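Local coordinates for protein uroporphyrinogen-III C-methyltransferase (Pseudomonas denitrificans, PDB 1S4D) that catalyses the transfer of two methyl groups from S-adenosyl-L-methionine to C-2 and C-7 of uroporphyrinogen III, yielding precorrin-2 for cobalamin and siroheme synthesis, at residues G134-A139 with I242-E247; M184-I189 with A230-A235; A194-G199 with T223-A228. One frame throughout, in Å; residues are numbered along the deposited sequence.

Contact 1. Residues G134-A139 with I242-E247; sequences GGLAYA and IVVVGE. With SAH (S-adenosyl-L-homocysteine), chain Q.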
loop_
_atom_site.group_PDB
_atom_site.type_symbol
_atom_site.label_atom_id
_atom_site.label_comp_id
_atom_site.label_asym_id
_atom_site.label_seq_id
_atom_site.Cartn_x
_atom_site.Cartn_y
_atom_site.Cartn_z
ATOM N N GLY B 134 -1.293 -5.160 -2.513
ATOM C CA GLY B 134 -2.539 -5.613 -3.110
ATOM C C GLY B 134 -2.300 -6.638 -4.194
ATOM O O GLY B 134 -2.983 -7.656 -4.235
ATOM N N GLY B 135 -1.327 -6.365 -5.068
ATOM C CA GLY B 135 -0.894 -7.314 -6.073
ATOM C C GLY B 135 -0.607 -8.694 -5.530
ATOM O O GLY B 135 -1.110 -9.693 -6.053
ATOM N N LEU B 136 0.169 -8.761 -4.456
ATOM C CA LEU B 136 0.508 -10.052 -3.879
ATOM C C LEU B 136 -0.709 -10.750 -3.265
ATOM O O LEU B 136 -0.832 -11.983 -3.350
ATOM C CB LEU B 136 1.669 -9.924 -2.890
ATOM C CG LEU B 136 2.995 -9.526 -3.558
ATOM C CD1 LEU B 136 4.008 -9.294 -2.502
ATOM C CD2 LEU B 136 3.509 -10.593 -4.488
ATOM N N ALA B 137 -1.619 -9.953 -2.690
ATOM C CA ALA B 137 -2.922 -10.465 -2.262
ATOM C C ALA B 137 -3.644 -11.217 -3.379
ATOM O O ALA B 137 -4.282 -12.261 -3.124
ATOM C CB ALA B 137 -3.793 -9.352 -1.733
ATOM N N TYR B 138 -3.550 -10.719 -4.612
ATOM C CA TYR B 138 -4.260 -11.409 -5.706
ATOM C C TYR B 138 -3.591 -12.729 -6.112
ATOM O O TYR B 138 -4.142 -13.462 -6.912
ATOM C CB TYR B 138 -4.452 -10.525 -6.940
ATOM C CG TYR B 138 -5.659 -9.623 -6.914
ATOM C CD1 TYR B 138 -5.843 -8.685 -5.872
ATOM C CD2 TYR B 138 -6.598 -9.666 -7.950
ATOM C CE1 TYR B 138 -6.950 -7.834 -5.858
ATOM C CE2 TYR B 138 -7.700 -8.822 -7.952
ATOM C CZ TYR B 138 -7.870 -7.907 -6.906
ATOM O OH TYR B 138 -8.956 -7.074 -6.923
ATOM N N ALA B 139 -2.417 -13.017 -5.559
ATOM C CA ALA B 139 -1.711 -14.254 -5.867
ATOM C C ALA B 139 -1.772 -15.194 -4.688
ATOM O O ALA B 139 -1.154 -16.257 -4.733
ATOM C CB ALA B 139 -0.237 -13.988 -6.250
ATOM N N ILE B 242 6.139 -8.373 -9.369
ATOM C CA ILE B 242 6.645 -8.150 -8.036
ATOM C C ILE B 242 7.341 -9.453 -7.638
ATOM O O ILE B 242 6.782 -10.535 -7.836
ATOM C CB ILE B 242 5.480 -7.805 -7.078
ATOM C CG1 ILE B 242 5.017 -6.363 -7.291
ATOM C CG2 ILE B 242 5.852 -8.121 -5.609
ATOM C CD1 ILE B 242 5.883 -5.325 -6.602
ATOM N N VAL B 243 8.555 -9.355 -7.105
ATOM C CA VAL B 243 9.260 -10.521 -6.598
ATOM C C VAL B 243 9.279 -10.528 -5.073
ATOM O O VAL B 243 9.828 -9.600 -4.443
ATOM C CB VAL B 243 10.699 -10.554 -7.051
ATOM C CG1 VAL B 243 11.290 -11.928 -6.744
ATOM C CG2 VAL B 243 10.815 -10.208 -8.537
ATOM N N VAL B 244 8.678 -11.568 -4.491
ATOM C CA VAL B 244 8.550 -11.704 -3.037
ATOM C C VAL B 244 9.399 -12.858 -2.556
ATOM O O VAL B 244 9.350 -13.954 -3.115
ATOM C CB VAL B 244 7.044 -11.903 -2.592
ATOM C CG1 VAL B 244 6.411 -13.116 -3.286
ATOM C CG2 VAL B 244 6.900 -12.009 -1.069
ATOM N N VAL B 245 10.160 -12.607 -1.507
ATOM C CA VAL B 245 11.057 -13.593 -0.936
ATOM C C VAL B 245 10.567 -13.937 0.475
ATOM O O VAL B 245 10.200 -13.029 1.276
ATOM C CB VAL B 245 12.492 -13.031 -0.898
ATOM C CG1 VAL B 245 13.462 -14.039 -0.325
ATOM C CG2 VAL B 245 12.937 -12.599 -2.313
ATOM N N GLY B 246 10.514 -15.238 0.775
ATOM C CA GLY B 246 10.220 -15.698 2.121
ATOM C C GLY B 246 9.001 -16.565 2.342
ATOM O O GLY B 246 8.227 -16.868 1.433
ATOM N N GLU B 247 8.805 -16.958 3.587
ATOM C CA GLU B 247 7.924 -18.083 3.891
ATOM C C GLU B 247 6.477 -17.829 3.528
ATOM O O GLU B 247 5.742 -18.781 3.256
ATOM C CB GLU B 247 8.081 -18.531 5.357
ATOM C CG GLU B 247 9.440 -19.161 5.668
ATOM C CD GLU B 247 9.739 -20.404 4.837
ATOM O OE1 GLU B 247 10.888 -20.514 4.353
ATOM O OE2 GLU B 247 8.841 -21.280 4.682
HETATM N N SAH Q . 3.813 3.091 -7.707
HETATM C CA SAH Q . 3.729 1.733 -8.213
HETATM C CB SAH Q . 5.105 1.253 -8.642
HETATM C CG SAH Q . 5.504 1.695 -10.037
HETATM S SD SAH Q . 7.249 1.463 -10.467
HETATM C C SAH Q . 3.068 0.800 -7.191
HETATM O O SAH Q . 2.702 1.198 -6.087
HETATM O OXT SAH Q . 2.845 -0.387 -7.414
HETATM C "C5'" SAH Q . 6.819 0.036 -11.518
HETATM C "C4'" SAH Q . 6.964 -1.363 -10.907
HETATM O "O4'" SAH Q . 5.843 -1.711 -10.121
HETATM C "C3'" SAH Q . 7.043 -2.527 -11.891
HETATM O "O3'" SAH Q . 8.272 -2.680 -12.548
HETATM C "C2'" SAH Q . 6.663 -3.727 -11.042
HETATM O "O2'" SAH Q . 7.705 -4.200 -10.212
HETATM C "C1'" SAH Q . 5.600 -3.107 -10.151
HETATM N N9 SAH Q . 4.217 -3.340 -10.623
HETATM C C8 SAH Q . 3.350 -2.357 -10.971
HETATM N N7 SAH Q . 2.189 -2.908 -11.332
HETATM C C5 SAH Q . 2.282 -4.238 -11.235
HETATM C C6 SAH Q . 1.368 -5.264 -11.481
HETATM N N6 SAH Q . 0.141 -4.997 -11.889
HETATM N N1 SAH Q . 1.755 -6.575 -11.285
HETATM C C2 SAH Q . 3.030 -6.844 -10.835
HETATM N N3 SAH Q . 3.932 -5.823 -10.590
HETATM C C4 SAH Q . 3.565 -4.533 -10.782
#

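Contact 2. Residues M184-I189 with A230-A235; sequences MAMKHI and ADVAAA. With SAH (S-adenosyl-L-homocysteine), chain Q.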
loop_
_atom_site.group_PDB
_atom_site.type_symbol
_atom_site.label_atom_id
_atom_site.label_comp_id
_atom_site.label_asym_id
_atom_site.label_seq_id
_atom_site.Cartn_x
_atom_site.Cartn_y
_atom_site.Cartn_z
ATOM N N MET B 184 10.616 -3.605 -9.669
ATOM C CA MET B 184 11.608 -3.409 -10.736
ATOM C C MET B 184 12.895 -4.202 -10.542
ATOM O O MET B 184 13.983 -3.650 -10.648
ATOM C CB MET B 184 11.939 -1.930 -10.911
ATOM C CG MET B 184 10.699 -1.046 -10.984
ATOM S SD MET B 184 11.128 0.674 -11.028
ATOM C CE MET B 184 10.764 1.132 -9.352
ATOM N N ALA B 185 12.747 -5.507 -10.312
ATOM C CA ALA B 185 13.865 -6.384 -9.969
ATOM C C ALA B 185 14.063 -7.488 -10.991
ATOM O O ALA B 185 14.798 -8.436 -10.741
ATOM C CB ALA B 185 13.661 -6.978 -8.580
ATOM N N MET B 186 13.416 -7.383 -12.141
ATOM C CA MET B 186 13.477 -8.473 -13.123
ATOM C C MET B 186 14.796 -8.476 -13.891
ATOM O O MET B 186 15.462 -9.488 -13.977
ATOM C CB MET B 186 12.308 -8.395 -14.115
ATOM C CG MET B 186 10.965 -8.627 -13.502
ATOM S SD MET B 186 10.662 -10.344 -13.151
ATOM C CE MET B 186 10.033 -10.952 -14.774
ATOM N N LYS B 187 15.150 -7.336 -14.460
ATOM C CA LYS B 187 16.278 -7.242 -15.358
ATOM C C LYS B 187 17.565 -7.565 -14.594
ATOM O O LYS B 187 18.512 -8.095 -15.156
ATOM C CB LYS B 187 16.310 -5.835 -15.971
ATOM C CG LYS B 187 17.300 -5.627 -17.105
ATOM C CD LYS B 187 17.645 -4.140 -17.247
ATOM C CE LYS B 187 18.339 -3.831 -18.609
ATOM N NZ LYS B 187 17.397 -3.849 -19.811
ATOM N N HIS B 188 17.573 -7.277 -13.302
ATOM C CA HIS B 188 18.740 -7.500 -12.479
ATOM C C HIS B 188 18.531 -8.585 -11.433
ATOM O O HIS B 188 19.230 -8.604 -10.423
ATOM C CB HIS B 188 19.151 -6.206 -11.768
ATOM C CG HIS B 188 19.385 -5.044 -12.681
ATOM N ND1 HIS B 188 20.328 -5.059 -13.686
ATOM C CD2 HIS B 188 18.821 -3.811 -12.711
ATOM C CE1 HIS B 188 20.319 -3.894 -14.310
ATOM N NE2 HIS B 188 19.415 -3.117 -13.733
ATOM N N ILE B 189 17.596 -9.498 -11.674
ATOM C CA ILE B 189 17.334 -10.598 -10.739
ATOM C C ILE B 189 18.548 -11.455 -10.345
ATOM O O ILE B 189 18.732 -11.749 -9.176
ATOM C CB ILE B 189 16.140 -11.477 -11.208
ATOM C CG1 ILE B 189 15.655 -12.363 -10.046
ATOM C CG2 ILE B 189 16.479 -12.277 -12.472
ATOM C CD1 ILE B 189 14.845 -11.598 -9.028
ATOM N N ALA B 230 17.302 -18.436 -13.366
ATOM C CA ALA B 230 17.085 -19.397 -14.448
ATOM C C ALA B 230 15.595 -19.655 -14.709
ATOM O O ALA B 230 15.147 -19.689 -15.870
ATOM C CB ALA B 230 17.832 -20.718 -14.180
ATOM N N ASP B 231 14.836 -19.814 -13.626
ATOM C CA ASP B 231 13.441 -20.177 -13.741
ATOM C C ASP B 231 12.638 -19.118 -14.471
ATOM O O ASP B 231 11.847 -19.448 -15.355
ATOM C CB ASP B 231 12.839 -20.492 -12.371
ATOM C CG ASP B 231 13.224 -21.856 -11.898
ATOM O OD1 ASP B 231 13.842 -22.588 -12.697
ATOM O OD2 ASP B 231 12.970 -22.296 -10.761
ATOM N N VAL B 232 12.845 -17.861 -14.111
ATOM C CA VAL B 232 12.024 -16.791 -14.639
ATOM C C VAL B 232 12.294 -16.627 -16.127
ATOM O O VAL B 232 11.379 -16.351 -16.919
ATOM C CB VAL B 232 12.198 -15.464 -13.832
ATOM C CG1 VAL B 232 13.588 -14.884 -13.991
ATOM C CG2 VAL B 232 11.151 -14.461 -14.225
ATOM N N ALA B 233 13.541 -16.847 -16.514
ATOM C CA ALA B 233 13.888 -16.785 -17.913
ATOM C C ALA B 233 13.154 -17.898 -18.664
ATOM O O ALA B 233 12.509 -17.646 -19.675
ATOM C CB ALA B 233 15.389 -16.890 -18.091
ATOM N N ALA B 234 13.232 -19.125 -18.162
ATOM C CA ALA B 234 12.571 -20.241 -18.838
ATOM C C ALA B 234 11.038 -20.110 -18.875
ATOM O O ALA B 234 10.399 -20.578 -19.805
ATOM C CB ALA B 234 12.989 -21.556 -18.221
ATOM N N ALA B 235 10.464 -19.448 -17.872
ATOM C CA ALA B 235 9.029 -19.256 -17.807
ATOM C C ALA B 235 8.579 -18.195 -18.799
ATOM O O ALA B 235 7.402 -18.093 -19.085
ATOM C CB ALA B 235 8.620 -18.884 -16.415
HETATM N N SAH Q . 3.813 3.091 -7.707
HETATM C CA SAH Q . 3.729 1.733 -8.213
HETATM C CB SAH Q . 5.105 1.253 -8.642
HETATM C CG SAH Q . 5.504 1.695 -10.037
HETATM S SD SAH Q . 7.249 1.463 -10.467
HETATM C C SAH Q . 3.068 0.800 -7.191
HETATM O O SAH Q . 2.702 1.198 -6.087
HETATM O OXT SAH Q . 2.845 -0.387 -7.414
HETATM C "C5'" SAH Q . 6.819 0.036 -11.518
HETATM C "C4'" SAH Q . 6.964 -1.363 -10.907
HETATM O "O4'" SAH Q . 5.843 -1.711 -10.121
HETATM C "C3'" SAH Q . 7.043 -2.527 -11.891
HETATM O "O3'" SAH Q . 8.272 -2.680 -12.548
HETATM C "C2'" SAH Q . 6.663 -3.727 -11.042
HETATM O "O2'" SAH Q . 7.705 -4.200 -10.212
HETATM C "C1'" SAH Q . 5.600 -3.107 -10.151
HETATM N N9 SAH Q . 4.217 -3.340 -10.623
HETATM C C8 SAH Q . 3.350 -2.357 -10.971
HETATM N N7 SAH Q . 2.189 -2.908 -11.332
HETATM C C5 SAH Q . 2.282 -4.238 -11.235
HETATM C C6 SAH Q . 1.368 -5.264 -11.481
HETATM N N6 SAH Q . 0.141 -4.997 -11.889
HETATM N N1 SAH Q . 1.755 -6.575 -11.285
HETATM C C2 SAH Q . 3.030 -6.844 -10.835
HETATM N N3 SAH Q . 3.932 -5.823 -10.590
HETATM C C4 SAH Q . 3.565 -4.533 -10.782
#

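Contact 3. Residues A194-G199 with T223-A228; sequences ANLIAG and TTLARA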
loop_
_atom_site.group_PDB
_atom_site.type_symbol
_atom_site.label_atom_id
_atom_site.label_comp_id
_atom_site.label_asym_id
_atom_site.label_seq_id
_atom_site.Cartn_x
_atom_site.Cartn_y
_atom_site.Cartn_z
ATOM N N ALA B 194 21.799 -13.000 -6.047
ATOM C CA ALA B 194 23.104 -13.370 -5.502
ATOM C C ALA B 194 23.486 -12.470 -4.281
ATOM O O ALA B 194 24.143 -12.949 -3.335
ATOM C CB ALA B 194 24.166 -13.347 -6.586
ATOM N N ASN B 195 23.057 -11.195 -4.292
ATOM C CA ASN B 195 23.321 -10.307 -3.161
ATOM C C ASN B 195 22.706 -10.904 -1.906
ATOM O O ASN B 195 23.375 -11.084 -0.890
ATOM C CB ASN B 195 22.762 -8.909 -3.381
ATOM C CG ASN B 195 23.598 -8.056 -4.360
ATOM O OD1 ASN B 195 23.084 -7.073 -4.911
ATOM N ND2 ASN B 195 24.851 -8.407 -4.573
ATOM N N LEU B 196 21.439 -11.263 -2.006
ATOM C CA LEU B 196 20.712 -11.823 -0.896
ATOM C C LEU B 196 21.366 -13.102 -0.384
ATOM O O LEU B 196 21.475 -13.290 0.829
ATOM C CB LEU B 196 19.283 -12.109 -1.342
ATOM C CG LEU B 196 18.083 -11.222 -1.010
ATOM C CD1 LEU B 196 18.449 -9.837 -0.405
ATOM C CD2 LEU B 196 17.129 -11.118 -2.217
ATOM N N ILE B 197 21.789 -13.986 -1.288
ATOM C CA ILE B 197 22.448 -15.229 -0.863
ATOM C C ILE B 197 23.807 -14.945 -0.167
ATOM O O ILE B 197 24.169 -15.618 0.799
ATOM C CB ILE B 197 22.612 -16.254 -2.066
ATOM C CG1 ILE B 197 21.235 -16.737 -2.575
ATOM C CG2 ILE B 197 23.549 -17.454 -1.689
ATOM C CD1 ILE B 197 21.249 -17.458 -3.931
ATOM N N ALA B 198 24.562 -13.965 -0.667
ATOM C CA ALA B 198 25.828 -13.567 -0.042
ATOM C C ALA B 198 25.526 -12.993 1.348
ATOM O O ALA B 198 26.351 -13.069 2.269
ATOM C CB ALA B 198 26.566 -12.550 -0.910
ATOM N N GLY B 199 24.306 -12.463 1.488
ATOM C CA GLY B 199 23.833 -11.891 2.724
ATOM C C GLY B 199 23.278 -12.870 3.731
ATOM O O GLY B 199 22.786 -12.451 4.768
ATOM N N THR B 223 9.455 -20.738 -6.968
ATOM C CA THR B 223 10.853 -20.998 -7.213
ATOM C C THR B 223 11.619 -20.793 -5.896
ATOM O O THR B 223 11.014 -20.696 -4.829
ATOM C CB THR B 223 11.382 -20.137 -8.393
ATOM O OG1 THR B 223 12.625 -20.718 -8.824
ATOM C CG2 THR B 223 11.782 -18.723 -7.980
ATOM N N THR B 224 12.940 -20.633 -5.971
ATOM C CA THR B 224 13.781 -20.353 -4.813
ATOM C C THR B 224 14.794 -19.304 -5.219
ATOM O O THR B 224 14.878 -18.968 -6.407
ATOM C CB THR B 224 14.515 -21.617 -4.351
ATOM O OG1 THR B 224 15.341 -22.098 -5.425
ATOM C CG2 THR B 224 13.535 -22.746 -4.046
ATOM N N LEU B 225 15.566 -18.787 -4.255
ATOM C CA LEU B 225 16.561 -17.741 -4.550
ATOM C C LEU B 225 17.622 -18.233 -5.556
ATOM O O LEU B 225 17.920 -17.557 -6.548
ATOM C CB LEU B 225 17.241 -17.240 -3.269
ATOM C CG LEU B 225 16.509 -16.244 -2.352
ATOM C CD1 LEU B 225 17.308 -16.020 -1.066
ATOM C CD2 LEU B 225 16.159 -14.911 -3.032
ATOM N N ALA B 226 18.177 -19.419 -5.310
ATOM C CA ALA B 226 19.186 -19.951 -6.204
ATOM C C ALA B 226 18.601 -20.115 -7.602
ATOM O O ALA B 226 19.215 -19.679 -8.564
ATOM C CB ALA B 226 19.721 -21.248 -5.691
ATOM N N ARG B 227 17.416 -20.716 -7.717
ATOM C CA ARG B 227 16.853 -21.036 -9.031
ATOM C C ARG B 227 16.115 -19.882 -9.702
ATOM O O ARG B 227 15.711 -20.005 -10.858
ATOM C CB ARG B 227 15.889 -22.211 -8.932
ATOM C CG ARG B 227 16.555 -23.562 -8.728
ATOM C CD ARG B 227 15.727 -24.528 -7.896
ATOM N NE ARG B 227 14.296 -24.312 -8.094
ATOM C CZ ARG B 227 13.569 -24.911 -9.034
ATOM N NH1 ARG B 227 12.264 -24.640 -9.140
ATOM N NH2 ARG B 227 14.149 -25.784 -9.868
ATOM N N ALA B 228 15.929 -18.775 -8.986
ATOM C CA ALA B 228 15.045 -17.713 -9.456
ATOM C C ALA B 228 15.402 -17.186 -10.847
ATOM O O ALA B 228 14.535 -17.077 -11.733
ATOM C CB ALA B 228 15.005 -16.590 -8.458
#

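Contact 1. Residues G134-A139 with I242-E247
Ile242, the first residue of the 242-247 segment, turns one branch to the helix, where Leu136 waits, and the other to S-adenosyl-L-homocysteine. Its methyl CG2 receives Leu136, with CG2 lying 3.6 Å from Leu136 CD2, and the two side chains run at about a right angle. The other branch is directed by chi1 of -76°, which sets CG1 anti to the carbonyl carbon; from there Ile242 CG1 reaches 3.5 Å from N3 of S-adenosyl-L-homocysteine, from above the ring plane and displaced toward the N3 margin rather than centred over the rings. Farther along that branch, Ile242 CD1 comes within 4.2 Å of the ribose C1' of the same ligand. With an alanine here, Leu136 CD2 would probably be left without its closest neighbour on the strand, and the adenine would lose an aliphatic neighbour at its N3 side.

Two residues on, Val244 faces the helix again: Leu136 CD1 lies 4.0 Å from Val244 CB, while Leu136 CD2 lies 4.0 Å from Val244 CG1. The fork of Leu136 therefore spans two residues, i and i+2, of a single strand, and supplies the helix side of both pairs. No hydrogen bond joins the segments; the strand's backbone is engaged by neighbours such as Val210 and Met182, and Leu136 also touches Val210. This is a helix-on-sheet packing of the tetrapyrrole methylase fold, in which helix 131-137 covers one face of the mixed sheet beside the adenosyl pocket.

Contact 2. Residues M184-I189 with A230-A235
Val232, on helix 225-235, has the most surface buried here and meets Met186 of the loop after strand 179-183 and Ile189, where the next helix begins. Its two methyls divide the work. CG2, anti to the backbone N, takes the end of Met186, with Met186 CE 3.7 Å from Val232 CG2; CG1 faces Ile189, whose CG2 is 4.2 Å from Val232 CG1. Met186 arrives by a folded route: chi2 of -76° and chi3 of -85° bend the chain, carrying its methyl to the helix although its CB does not point there. Met186 and Ile189 are the ends of one type I turn, closed by the bond from Ile189 N to Met186 O (3.1 Å), with His188 as N-cap of the next helix. Phe209 of strand 206-211 touches all three side chains.

At the start of the same loop, Met184 N donates to the ribose O2' of S-adenosyl-L-homocysteine at 3.0 Å, nearly straight at 172°, and Met184 CE sits 3.7 Å from the ligand's SD. The loop holds the ligand by a backbone hydrogen bond together with the Met184 side chain, whereas its junction with helix 225-235 consists of methyl contacts alone, implying cohesion by apolar burial without directional bonding.

Contact 3. Residues A194-G199 with T223-A228
Leu225 meets Leu196 and Ile197 while the flat group nearby, the Arg227 guanidinium, stays out of the interface: it has Thr224 OG1 at its edge, in plane, and neither of its faces is used in joining the segments. The motif is the packing of helix 189-198 against the start of the 225-235 segment, on the same face of the mixed sheet in the tetrapyrrole methylase fold. The second helix starts directly from strand 219-224, with Thr224 as N-cap; Thr224 OG1 accepts a weak hydrogen bond from Arg227 N at 3.4 Å. Arg227 NH1 also makes a salt bridge with Asp231 OD2, one turn on.

Two neighbouring residues of helix 189-198 carry the other side. Ile197 and Leu225 lie alongside one another, pointing opposite ways, with Ile197 CG1 4.1 Å from Leu225 CB. Beyond that point Ile197 CD1 runs on to the next residue, coming 3.9 Å from Ala226 N, so it packs against the backbone at Ala226 as well as side chains. Its chi1 of -65°, which sets CG1 anti to the carbonyl carbon, aims this longer branch at Leu225 and Ala226. Leu196 lies deeper, where Trp170 and Ile173 of helix 170-176 also touch it. The Leu196 chain runs roughly perpendicular to that of Leu225, and the pair meets methyl to methyl, Leu196 CD2 standing 4.0 Å from Leu225 CD2.

Overall arrangement
Followed from the N terminus, the chain first enters contact 1 at 134-139, then contact 2 at 184-189 and contact 3 at 194-199. It returns in reverse order: 223-228 closes contact 3 after 23 intervening residues, 230-235 closes contact 2 after 40, and 242-247 closes contact 1 after 102. The three loops are therefore concentric, and none cross. Helix 225-235 serves contacts 2 and 3, then leads into the strand of contact 1. That strand has helix 131-137 on one face, while its other face meets both inner contacts: Val243 CG1 lies 4.2 Å from Ile189 CD1, and Val245 CG1 lies 3.9 Å from Leu225 CD2. Contacts 1 and 2 also share S-adenosyl-L-homocysteine.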